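Local coordinates for protein cGAS/DncV-like nucleotidyltransferase in E. coli homolog (Elizabethkingia meningoseptica ATCC 13253 = NBRC 12535, PDB 6E0O) that synthesises cyclic dinucleotide second messengers from nucleoside triphosphates, with magnesium as the likely cofactor, as the signalling enzyme of a CBASS antiphage defence system, at residues Asn10-Val15 against Tyr189-Arg194; Arg194-Val199 against Gly280-Cys285. One frame throughout, in Å; residues are numbered along the deposited sequence.

Interaction 1 of 2, residues Asn10-Val15 against Tyr189-Arg194; sequences NWSRPV and YKRMVR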
loop_
_atom_site.group_PDB
_atom_site.type_symbol
_atom_site.label_atom_id
_atom_site.label_comp_id
_atom_site.label_asym_id
_atom_site.label_seq_id
_atom_site.Cartn_x
_atom_site.Cartn_y
_atom_site.Cartn_z
ATOM N N ASN A 10 1.121 20.454 5.787
ATOM C CA ASN A 10 0.830 20.400 4.357
ATOM C C ASN A 10 1.214 19.050 3.768
ATOM O O ASN A 10 0.454 18.464 2.988
ATOM C CB ASN A 10 1.559 21.526 3.623
ATOM C CG ASN A 10 1.056 22.901 4.014
ATOM O OD1 ASN A 10 -0.005 23.037 4.618
ATOM N ND2 ASN A 10 1.816 23.931 3.657
ATOM N N TRP A 11 2.384 18.536 4.141
ATOM C CA TRP A 11 2.825 17.249 3.627
ATOM C C TRP A 11 1.986 16.091 4.141
ATOM O O TRP A 11 2.036 14.998 3.566
ATOM C CB TRP A 11 4.251 16.973 4.074
ATOM C CG TRP A 11 5.305 17.675 3.312
ATOM C CD1 TRP A 11 5.178 18.344 2.128
ATOM C CD2 TRP A 11 6.671 17.771 3.685
ATOM N NE1 TRP A 11 6.398 18.844 1.738
ATOM C CE2 TRP A 11 7.332 18.503 2.682
ATOM C CE3 TRP A 11 7.410 17.287 4.764
ATOM C CZ2 TRP A 11 8.691 18.783 2.743
ATOM C CZ3 TRP A 11 8.753 17.562 4.821
ATOM C CH2 TRP A 11 9.384 18.297 3.816
ATOM N N SER A 12 1.263 16.286 5.234
ATOM C CA SER A 12 0.488 15.215 5.827
ATOM C C SER A 12 -0.851 15.007 5.142
ATOM O O SER A 12 -1.556 14.059 5.493
ATOM C CB SER A 12 0.252 15.501 7.309
ATOM O OG SER A 12 -0.754 16.481 7.463
ATOM N N ARG A 13 -1.224 15.868 4.198
ATOM C CA ARG A 13 -2.539 15.784 3.579
ATOM C C ARG A 13 -2.547 14.793 2.417
ATOM O O ARG A 13 -1.564 14.684 1.682
ATOM C CB ARG A 13 -2.952 17.165 3.066
ATOM C CG ARG A 13 -3.084 18.216 4.164
ATOM C CD ARG A 13 -4.297 17.898 5.022
ATOM N NE ARG A 13 -4.534 18.835 6.119
ATOM C CZ ARG A 13 -4.201 18.613 7.388
ATOM N NH1 ARG A 13 -3.579 17.488 7.744
ATOM N NH2 ARG A 13 -4.488 19.525 8.308
ATOM N N PRO A 14 -3.661 14.087 2.206
ATOM C CA PRO A 14 -3.779 13.262 0.997
ATOM C C PRO A 14 -3.763 14.159 -0.228
ATOM O O PRO A 14 -4.329 15.254 -0.226
ATOM C CB PRO A 14 -5.143 12.573 1.145
ATOM C CG PRO A 14 -5.617 12.857 2.500
ATOM C CD PRO A 14 -4.886 14.069 3.022
ATOM N N VAL A 15 -3.112 13.688 -1.284
ATOM C CA VAL A 15 -3.049 14.467 -2.517
ATOM C C VAL A 15 -4.018 13.935 -3.569
ATOM O O VAL A 15 -4.845 14.691 -4.090
ATOM C CB VAL A 15 -1.599 14.590 -3.013
ATOM C CG1 VAL A 15 -1.551 15.320 -4.332
ATOM C CG2 VAL A 15 -0.754 15.322 -1.975
ATOM N N TYR A 189 -1.707 8.894 12.748
ATOM C CA TYR A 189 -1.041 7.721 12.177
ATOM C C TYR A 189 -0.862 7.882 10.659
ATOM O O TYR A 189 0.260 7.829 10.132
ATOM C CB TYR A 189 -1.793 6.420 12.525
ATOM C CG TYR A 189 -1.373 5.269 11.636
ATOM C CD1 TYR A 189 -0.047 4.864 11.581
ATOM C CD2 TYR A 189 -2.290 4.624 10.819
ATOM C CE1 TYR A 189 0.352 3.857 10.740
ATOM C CE2 TYR A 189 -1.890 3.606 9.968
ATOM C CZ TYR A 189 -0.573 3.224 9.937
ATOM O OH TYR A 189 -0.186 2.219 9.079
ATOM N N LYS A 190 -1.961 8.096 9.925
ATOM C CA LYS A 190 -1.828 8.180 8.473
ATOM C C LYS A 190 -1.150 9.474 8.046
ATOM O O LYS A 190 -0.468 9.503 7.022
ATOM C CB LYS A 190 -3.177 8.011 7.771
ATOM C CG LYS A 190 -3.713 6.593 7.887
ATOM C CD LYS A 190 -4.958 6.361 7.070
ATOM C CE LYS A 190 -5.422 4.920 7.209
ATOM N NZ LYS A 190 -6.666 4.707 6.420
ATOM N N ARG A 191 -1.323 10.550 8.816
ATOM C CA ARG A 191 -0.642 11.804 8.504
ATOM C C ARG A 191 0.868 11.644 8.589
ATOM O O ARG A 191 1.597 12.167 7.741
ATOM C CB ARG A 191 -1.175 12.912 9.412
ATOM C CG ARG A 191 -2.569 13.299 8.992
ATOM C CD ARG A 191 -3.235 14.274 9.909
ATOM N NE ARG A 191 -4.644 14.382 9.539
ATOM C CZ ARG A 191 -5.519 15.153 10.160
ATOM N NH1 ARG A 191 -5.120 15.900 11.176
ATOM N NH2 ARG A 191 -6.782 15.158 9.772
ATOM N N MET A 192 1.349 10.889 9.581
ATOM C CA MET A 192 2.776 10.612 9.691
ATOM C C MET A 192 3.257 9.688 8.572
ATOM O O MET A 192 4.348 9.890 8.028
ATOM C CB MET A 192 3.074 10.009 11.061
ATOM C CG MET A 192 2.879 10.999 12.202
ATOM S SD MET A 192 4.004 12.416 12.113
ATOM C CE MET A 192 2.881 13.793 12.318
ATOM N N VAL A 193 2.450 8.687 8.198
ATOM C CA VAL A 193 2.786 7.864 7.038
ATOM C C VAL A 193 2.959 8.746 5.812
ATOM O O VAL A 193 3.926 8.609 5.050
ATOM C CB VAL A 193 1.709 6.792 6.803
ATOM C CG1 VAL A 193 1.881 6.141 5.426
ATOM C CG2 VAL A 193 1.734 5.741 7.894
ATOM N N ARG A 194 2.006 9.654 5.585
ATOM C CA ARG A 194 2.084 10.515 4.411
ATOM C C ARG A 194 3.335 11.386 4.443
ATOM O O ARG A 194 4.010 11.545 3.421
ATOM C CB ARG A 194 0.812 11.343 4.274
ATOM C CG ARG A 194 -0.401 10.484 3.976
ATOM C CD ARG A 194 -1.642 11.366 3.757
ATOM N NE ARG A 194 -2.869 10.652 4.079
ATOM C CZ ARG A 194 -3.714 10.979 5.053
ATOM N NH1 ARG A 194 -3.501 12.041 5.825
ATOM N NH2 ARG A 194 -4.792 10.242 5.250
#

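Interaction 2 of 2, residues Arg194-Val199 against Gly280-Cys285; sequences RILKVV and GFMQKC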
loop_
_atom_site.group_PDB
_atom_site.type_symbol
_atom_site.label_atom_id
_atom_site.label_comp_id
_atom_site.label_asym_id
_atom_site.label_seq_id
_atom_site.Cartn_x
_atom_site.Cartn_y
_atom_site.Cartn_z
ATOM N N ARG A 194 2.006 9.654 5.585
ATOM C CA ARG A 194 2.084 10.515 4.411
ATOM C C ARG A 194 3.335 11.386 4.443
ATOM O O ARG A 194 4.010 11.545 3.421
ATOM C CB ARG A 194 0.812 11.343 4.274
ATOM C CG ARG A 194 -0.401 10.484 3.976
ATOM C CD ARG A 194 -1.642 11.366 3.757
ATOM N NE ARG A 194 -2.869 10.652 4.079
ATOM C CZ ARG A 194 -3.714 10.979 5.053
ATOM N NH1 ARG A 194 -3.501 12.041 5.825
ATOM N NH2 ARG A 194 -4.792 10.242 5.250
ATOM N N ILE A 195 3.663 11.970 5.598
ATOM C CA ILE A 195 4.878 12.781 5.680
ATOM C C ILE A 195 6.096 11.951 5.297
ATOM O O ILE A 195 6.959 12.394 4.536
ATOM C CB ILE A 195 5.043 13.393 7.082
ATOM C CG1 ILE A 195 4.005 14.477 7.334
ATOM C CG2 ILE A 195 6.456 13.953 7.244
ATOM C CD1 ILE A 195 3.891 14.874 8.795
ATOM N N LEU A 196 6.199 10.745 5.847
ATOM C CA LEU A 196 7.356 9.908 5.560
ATOM C C LEU A 196 7.386 9.448 4.106
ATOM O O LEU A 196 8.470 9.274 3.549
ATOM C CB LEU A 196 7.418 8.735 6.539
ATOM C CG LEU A 196 7.760 9.160 7.974
ATOM C CD1 LEU A 196 7.625 7.962 8.909
ATOM C CD2 LEU A 196 9.150 9.738 8.100
ATOM N N LYS A 197 6.221 9.252 3.478
ATOM C CA LYS A 197 6.199 8.972 2.043
ATOM C C LYS A 197 6.700 10.169 1.242
ATOM O O LYS A 197 7.429 10.006 0.255
ATOM C CB LYS A 197 4.794 8.551 1.601
ATOM C CG LYS A 197 4.389 7.158 2.093
ATOM C CD LYS A 197 2.985 6.762 1.659
ATOM C CE LYS A 197 2.869 6.565 0.164
ATOM N NZ LYS A 197 1.565 5.932 -0.195
ATOM N N VAL A 198 6.316 11.384 1.638
ATOM C CA VAL A 198 6.840 12.576 0.976
ATOM C C VAL A 198 8.357 12.625 1.097
ATOM O O VAL A 198 9.070 12.876 0.119
ATOM C CB VAL A 198 6.195 13.840 1.563
ATOM C CG1 VAL A 198 6.972 15.089 1.137
ATOM C CG2 VAL A 198 4.745 13.943 1.147
ATOM N N VAL A 199 8.876 12.394 2.304
ATOM C CA VAL A 199 10.323 12.421 2.496
ATOM C C VAL A 199 10.992 11.327 1.668
ATOM O O VAL A 199 12.052 11.544 1.070
ATOM C CB VAL A 199 10.669 12.331 3.994
ATOM C CG1 VAL A 199 12.168 12.230 4.182
ATOM C CG2 VAL A 199 10.112 13.540 4.740
ATOM N N GLY A 280 18.272 2.550 8.417
ATOM C CA GLY A 280 18.903 3.485 7.511
ATOM C C GLY A 280 17.931 4.517 6.986
ATOM O O GLY A 280 18.264 5.699 6.877
ATOM N N PHE A 281 16.708 4.091 6.669
ATOM C CA PHE A 281 15.696 5.036 6.209
ATOM C C PHE A 281 15.375 6.063 7.296
ATOM O O PHE A 281 15.282 7.259 7.021
ATOM C CB PHE A 281 14.448 4.279 5.745
ATOM C CG PHE A 281 13.335 5.181 5.294
ATOM C CD1 PHE A 281 13.484 5.986 4.179
ATOM C CD2 PHE A 281 12.141 5.226 5.987
ATOM C CE1 PHE A 281 12.466 6.822 3.766
ATOM C CE2 PHE A 281 11.127 6.067 5.584
ATOM C CZ PHE A 281 11.286 6.860 4.472
ATOM N N MET A 282 15.195 5.613 8.540
ATOM C CA MET A 282 14.919 6.562 9.620
ATOM C C MET A 282 16.053 7.573 9.773
ATOM O O MET A 282 15.816 8.763 9.997
ATOM C CB MET A 282 14.723 5.810 10.941
ATOM C CG MET A 282 13.408 5.081 11.089
ATOM S SD MET A 282 11.974 6.166 10.965
ATOM C CE MET A 282 11.477 5.777 9.313
ATOM N N GLN A 283 17.299 7.112 9.691
ATOM C CA GLN A 283 18.428 8.025 9.779
ATOM C C GLN A 283 18.378 9.063 8.666
ATOM O O GLN A 283 18.613 10.255 8.902
ATOM C CB GLN A 283 19.719 7.224 9.699
ATOM C CG GLN A 283 20.957 8.051 9.601
ATOM C CD GLN A 283 22.192 7.186 9.624
ATOM O OE1 GLN A 283 22.574 6.598 8.614
ATOM N NE2 GLN A 283 22.812 7.089 10.781
ATOM N N LYS A 284 18.110 8.625 7.434
ATOM C CA LYS A 284 18.052 9.564 6.319
ATOM C C LYS A 284 16.927 10.571 6.512
ATOM O O LYS A 284 17.088 11.762 6.211
ATOM C CB LYS A 284 17.871 8.814 5.000
ATOM C CG LYS A 284 19.046 7.947 4.601
ATOM C CD LYS A 284 20.261 8.766 4.255
ATOM C CE LYS A 284 21.300 7.900 3.560
ATOM N NZ LYS A 284 22.573 8.629 3.354
ATOM N N CYS A 285 15.783 10.111 7.023
ATOM C CA CYS A 285 14.681 11.026 7.300
ATOM C C CYS A 285 15.078 12.034 8.366
ATOM O O CYS A 285 14.831 13.236 8.227
ATOM C CB CYS A 285 13.443 10.250 7.743
ATOM S SG CYS A 285 12.653 9.273 6.447
#

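Interaction 1 of 2, residues Asn10-Val15 against Tyr189-Arg194
Arg194 reaches out from its helix and gives one N-H of its guanidinium group to the backbone of the opposite segment: NH1 of Arg194 lies 2.8 Å from the carbonyl O of Ser12. The bond is nearly straight, 163° at the hydrogen, and the oxygen sits at the edge of the guanidinium group, close to its plane. The flat group is also sandwiched. CG of Pro14 rests over its centre, 3.7 Å from CZ of Arg194, while CB of Lys190, one helical turn earlier, covers the other face nearer the rim. A chain extended from CG to NE carries the group to this site beside the proline.

Beside this bond, the backbones come close enough for CB of Ser12 to pack against CB of Arg191 at 3.6 Å. Arg13 folds back at its second torsion (chi2 -70°), which brings NH1 of Arg13 over one face of the Arg191 guanidinium, 3.7 Å from NE of Arg191. The two guanidinium planes are 53° apart, so this is a skewed meeting of like charges and not a parallel stack; NH1 of Arg13 has no polar partner in the model.

In the fold, the contact holds the chain that follows the short N-terminal helix 5-11 against helix 188-205 of the helical part of this CD-NTase, a case of a side chain fastening an irregular backbone to a helix.

Further out, NE of Arg194 is bonded to the carbonyl O of Asn53, so two backbone oxygens from distant parts of the chain fix the rotation of the guanidinium group. Lys190 NZ binds the carbonyl O of neighbouring Asn52, a probable GTP-binding residue. The hydroxyl of Ser12 turns back to the carbonyl O of Ile9, and Tyr236 lies against the side chains of both Ser12 and Arg13.

Interaction 2 of 2, residues Arg194-Val199 against Gly280-Cys285
Apolar contacts centre on the sulfur of Cys285, which is directed at helix 188-205 and meets two branched side chains there. SG of Cys285 lies 3.8 Å from CG1 of Val199 and 3.9 Å from CD2 of Leu196. Its first torsion (chi1 -70°) sets the sulfur beside the backbone N, over the rim of one face of the Phe281 ring, one turn earlier on the same helix. The other branch of Leu196, CD1, looks toward CE of Met282 at a looser 4.4 Å.

These residues join two helices of the helical C-terminal part of the enzyme, 188-205 and 275-289. The helices cross almost at right angles, 84° between the local axes, which are 11.1 Å apart at closest approach; the interface is accordingly a compact patch of few side chains. Leu240 and Ile219, from two further helices, also pack on Leu196.

The aromatic contact is of another kind. Phe281 extends its ring with CG anti to the backbone N (chi1 178°) and brings CZ to 3.8 Å from the carbonyl O of Leu196, which lies in the ring plane at the edge. On another side of helix 188-205, Lys197, a probable GTP-binding residue, bonds through NZ to Ser216 OG and Thr54 O.

From the N terminus, helix 5-11 ends within residues 10-15, and the chain then builds the mixed sheet, on or beside which the probable magnesium ligands lie, before returning as helix 188-205. Interaction 1 closes this long excursion of 173 residues. Interaction 2 opens on the next turn of the same helix and closes when helix 275-289 arrives, after 80 residues without a strand. The two closures are in series, neither nested nor crossed, and share Arg194. They also touch: Trp11 packs on Val198, and Ser12 on Ile195. Helix 188-205 thus acts as a common spine, joining the N-terminal segment to the C-terminal helix.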